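Local structure of glyoxylate reductase (Paecilomyces sp. J18, 3WNV) at residues A[122-134]-A[143-155]. The protein probably catalyses the NAD(P)H-dependent reduction of glyoxylate to glycolate, as a fungal member of the D-isomer specific 2-hydroxyacid dehydrogenase family. Residues are numbered along the deposited sequence; the frame is centred on the assembly and turned at random.
Sequences LMIGALRQAYVPI and HGKTTLGHDPNGK
Where helix 112-127 ends, His150 N donates to Leu127 O at 3.0 Å. The bond is fairly straight (157° at the hydrogen), with the donor nitrogen 32° out of the plane of the Leu127 carbonyl. Gly149 suits its place because a side chain there would strike Leu127 O and Arg128 CD. Beyond this bond the rigid ring of Pro152 covers the helix flank, CB meeting Leu127 CD1 at 4.1 Å and CG meeting Ile124 CD1. At the other end, Thr146 lies across Pro133, its OG1 3.3 Å from Pro133 CB, while Val132 CG1, anti to the backbone N (chi1 -179°), reaches Thr146 N at 3.6 Å. Thr146 OG1 donates to His143 O (2.6 Å), tying down the type II' turn 143-146. With an alanine here, His143 O is likely to lose its hydroxyl partner and a gap to open beside the ring of Pro133. Between the two patches water mediates: one joins Arg128 NE, at the guanidinium edge, to His150 O, another Arg128 O to Thr147 O, and a third Gln129 OE1 to Thr147 OG1. Gln129 closes the helix in a Schellman motif, and Leu127 also packs on Val238 of the Rossmann-type sheet. The chemistry implies a water-bridged seam between apolar ends.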
# COMPACT_ATOMS: atom_id res chain seq x y z
N LEU A 122 -2.85 11.67 9.16
CA LEU A 122 -4.27 11.47 8.94
C LEU A 122 -5.08 11.30 10.23
O LEU A 122 -6.20 11.77 10.30
CB LEU A 122 -4.51 10.28 7.99
CG LEU A 122 -4.14 10.51 6.55
CD1 LEU A 122 -4.21 9.18 5.76
CD2 LEU A 122 -5.06 11.58 5.91
N MET A 123 -4.56 10.56 11.21
CA MET A 123 -5.29 10.32 12.45
C MET A 123 -5.52 11.63 13.22
O MET A 123 -6.60 11.91 13.69
CB MET A 123 -4.50 9.35 13.34
CG MET A 123 -5.24 9.00 14.63
SD MET A 123 -4.23 7.96 15.74
CE MET A 123 -3.04 9.14 16.40
N ILE A 124 -4.48 12.43 13.37
CA ILE A 124 -4.65 13.70 14.06
C ILE A 124 -5.61 14.61 13.25
O ILE A 124 -6.50 15.24 13.85
CB ILE A 124 -3.28 14.38 14.22
CG1 ILE A 124 -2.37 13.49 15.11
CG2 ILE A 124 -3.45 15.78 14.84
CD1 ILE A 124 -2.97 13.13 16.47
N GLY A 125 -5.48 14.61 11.93
CA GLY A 125 -6.37 15.39 11.05
C GLY A 125 -7.84 15.00 11.29
O GLY A 125 -8.74 15.87 11.38
N ALA A 126 -8.07 13.70 11.42
CA ALA A 126 -9.44 13.17 11.55
C ALA A 126 -10.00 13.51 12.92
O ALA A 126 -11.16 13.91 13.05
CB ALA A 126 -9.44 11.68 11.30
N LEU A 127 -9.15 13.38 13.95
CA LEU A 127 -9.58 13.70 15.31
C LEU A 127 -9.82 15.19 15.53
O LEU A 127 -10.54 15.54 16.47
CB LEU A 127 -8.54 13.23 16.31
CG LEU A 127 -8.41 11.72 16.51
CD1 LEU A 127 -7.12 11.43 17.25
CD2 LEU A 127 -9.57 11.18 17.30
N ARG A 128 -9.18 16.05 14.74
CA ARG A 128 -9.43 17.50 14.80
C ARG A 128 -10.42 17.95 13.73
O ARG A 128 -10.76 19.16 13.67
CB ARG A 128 -8.11 18.31 14.61
CG ARG A 128 -7.00 18.02 15.64
CD ARG A 128 -7.55 18.25 17.05
NE ARG A 128 -6.47 18.22 18.05
CZ ARG A 128 -5.90 19.31 18.58
NH1 ARG A 128 -6.30 20.53 18.23
NH2 ARG A 128 -4.92 19.17 19.48
N GLN A 129 -10.86 17.02 12.87
CA GLN A 129 -11.62 17.35 11.63
C GLN A 129 -10.98 18.57 10.95
O GLN A 129 -11.62 19.61 10.66
CB GLN A 129 -13.13 17.54 11.92
CG GLN A 129 -13.67 16.34 12.71
CD GLN A 129 -15.15 16.35 12.95
OE1 GLN A 129 -15.85 17.30 12.60
NE2 GLN A 129 -15.67 15.25 13.53
N ALA A 130 -9.69 18.42 10.69
CA ALA A 130 -8.82 19.55 10.39
C ALA A 130 -9.08 20.21 9.05
O ALA A 130 -8.58 21.30 8.80
CB ALA A 130 -7.34 19.15 10.50
N TYR A 131 -9.80 19.54 8.15
CA TYR A 131 -10.12 20.18 6.87
C TYR A 131 -10.93 21.46 7.08
O TYR A 131 -10.80 22.42 6.32
CB TYR A 131 -10.82 19.19 5.90
CG TYR A 131 -11.07 19.80 4.53
CD1 TYR A 131 -10.01 20.06 3.65
CD2 TYR A 131 -12.36 20.14 4.12
CE1 TYR A 131 -10.24 20.64 2.38
CE2 TYR A 131 -12.60 20.73 2.86
CZ TYR A 131 -11.53 20.96 2.00
OH TYR A 131 -11.76 21.51 0.75
N VAL A 132 -11.76 21.49 8.11
CA VAL A 132 -12.50 22.72 8.41
C VAL A 132 -11.59 23.91 8.76
O VAL A 132 -11.69 24.94 8.10
CB VAL A 132 -13.64 22.49 9.43
CG1 VAL A 132 -14.39 23.77 9.70
CG2 VAL A 132 -14.58 21.43 8.87
N PRO A 133 -10.72 23.79 9.78
CA PRO A 133 -9.84 24.94 10.07
C PRO A 133 -8.78 25.23 8.99
O PRO A 133 -8.46 26.39 8.79
CB PRO A 133 -9.18 24.57 11.42
CG PRO A 133 -9.30 23.07 11.51
CD PRO A 133 -10.65 22.78 10.86
N ILE A 134 -8.32 24.21 8.26
CA ILE A 134 -7.37 24.41 7.17
C ILE A 134 -8.00 25.30 6.11
O ILE A 134 -7.38 26.24 5.61
CB ILE A 134 -6.96 23.09 6.53
CG1 ILE A 134 -6.01 22.34 7.47
CG2 ILE A 134 -6.30 23.31 5.15
CD1 ILE A 134 -5.78 20.92 7.12
N HIS A 143 -11.11 30.84 12.31
CA HIS A 143 -11.60 29.52 12.66
C HIS A 143 -12.71 29.03 11.73
O HIS A 143 -12.76 27.85 11.38
CB HIS A 143 -12.08 29.50 14.11
CG HIS A 143 -10.98 29.58 15.12
ND1 HIS A 143 -11.20 29.93 16.44
CD2 HIS A 143 -9.65 29.37 15.01
CE1 HIS A 143 -10.05 29.93 17.09
NE2 HIS A 143 -9.10 29.59 16.25
N GLY A 144 -13.61 29.93 11.34
CA GLY A 144 -14.80 29.51 10.60
C GLY A 144 -15.69 28.64 11.48
O GLY A 144 -15.94 28.97 12.65
N LYS A 145 -16.16 27.52 10.93
CA LYS A 145 -16.99 26.56 11.69
C LYS A 145 -16.21 25.46 12.40
O LYS A 145 -16.76 24.38 12.68
CB LYS A 145 -18.03 25.91 10.77
CG LYS A 145 -19.11 26.89 10.24
CD LYS A 145 -20.07 27.35 11.37
CE LYS A 145 -19.69 28.72 11.98
NZ LYS A 145 -20.31 29.02 13.31
N THR A 146 -14.92 25.70 12.67
CA THR A 146 -14.11 24.69 13.37
C THR A 146 -14.78 24.24 14.66
O THR A 146 -15.30 25.06 15.43
CB THR A 146 -12.74 25.25 13.71
OG1 THR A 146 -12.08 25.59 12.50
CG2 THR A 146 -11.89 24.24 14.47
N THR A 147 -14.80 22.94 14.89
CA THR A 147 -15.39 22.41 16.11
C THR A 147 -14.28 21.86 16.95
O THR A 147 -13.16 21.69 16.45
CB THR A 147 -16.44 21.29 15.83
OG1 THR A 147 -15.83 20.24 15.08
CG2 THR A 147 -17.57 21.86 15.03
N LEU A 148 -14.55 21.63 18.23
CA LEU A 148 -13.57 21.00 19.10
C LEU A 148 -13.28 19.55 18.67
O LEU A 148 -14.20 18.79 18.32
CB LEU A 148 -14.03 21.05 20.56
CG LEU A 148 -14.27 22.47 21.13
CD1 LEU A 148 -14.84 22.39 22.55
CD2 LEU A 148 -12.98 23.30 21.14
N GLY A 149 -12.00 19.17 18.70
CA GLY A 149 -11.58 17.81 18.38
C GLY A 149 -11.38 17.01 19.65
O GLY A 149 -11.82 17.38 20.74
N HIS A 150 -10.78 15.84 19.49
CA HIS A 150 -10.46 14.96 20.62
C HIS A 150 -8.98 14.64 20.66
O HIS A 150 -8.33 14.50 19.61
CB HIS A 150 -11.24 13.66 20.45
CG HIS A 150 -12.69 13.80 20.77
ND1 HIS A 150 -13.16 13.84 22.07
CD2 HIS A 150 -13.76 13.98 19.97
CE1 HIS A 150 -14.47 14.01 22.05
NE2 HIS A 150 -14.86 14.09 20.79
N ASP A 151 -8.43 14.51 21.87
CA ASP A 151 -7.03 14.15 22.03
C ASP A 151 -6.90 12.66 21.87
O ASP A 151 -7.79 11.92 22.29
CB ASP A 151 -6.55 14.50 23.43
CG ASP A 151 -6.55 15.99 23.69
OD1 ASP A 151 -6.38 16.77 22.71
OD2 ASP A 151 -6.74 16.37 24.86
N PRO A 152 -5.80 12.22 21.26
CA PRO A 152 -5.55 10.77 21.23
C PRO A 152 -5.09 10.22 22.57
O PRO A 152 -5.18 9.00 22.79
CB PRO A 152 -4.43 10.64 20.21
CG PRO A 152 -3.74 11.97 20.20
CD PRO A 152 -4.82 12.99 20.47
N ASN A 153 -4.59 11.08 23.45
CA ASN A 153 -4.16 10.63 24.78
C ASN A 153 -5.19 9.73 25.50
O ASN A 153 -6.38 10.07 25.60
CB ASN A 153 -3.80 11.85 25.67
CG ASN A 153 -3.11 11.46 26.94
OD1 ASN A 153 -2.25 10.60 26.93
ND2 ASN A 153 -3.49 12.09 28.06
N GLY A 154 -4.74 8.59 26.01
CA GLY A 154 -5.59 7.66 26.73
C GLY A 154 -6.53 6.82 25.88
O GLY A 154 -7.27 6.00 26.42
N LYS A 155 -6.53 7.03 24.56
CA LYS A 155 -7.45 6.31 23.70
C LYS A 155 -6.82 5.07 23.11
O LYS A 155 -5.61 4.97 23.01
CB LYS A 155 -7.94 7.22 22.57
CG LYS A 155 -8.82 8.39 23.09
CD LYS A 155 -9.53 9.08 21.94
CE LYS A 155 -10.71 9.86 22.49
NZ LYS A 155 -10.25 10.78 23.58
O HOH W 1 -5.98 15.46 18.40
O HOH W 2 -10.65 21.31 15.23
O HOH W 3 -13.26 21.14 12.83
O HOH W 4 -15.54 20.14 12.39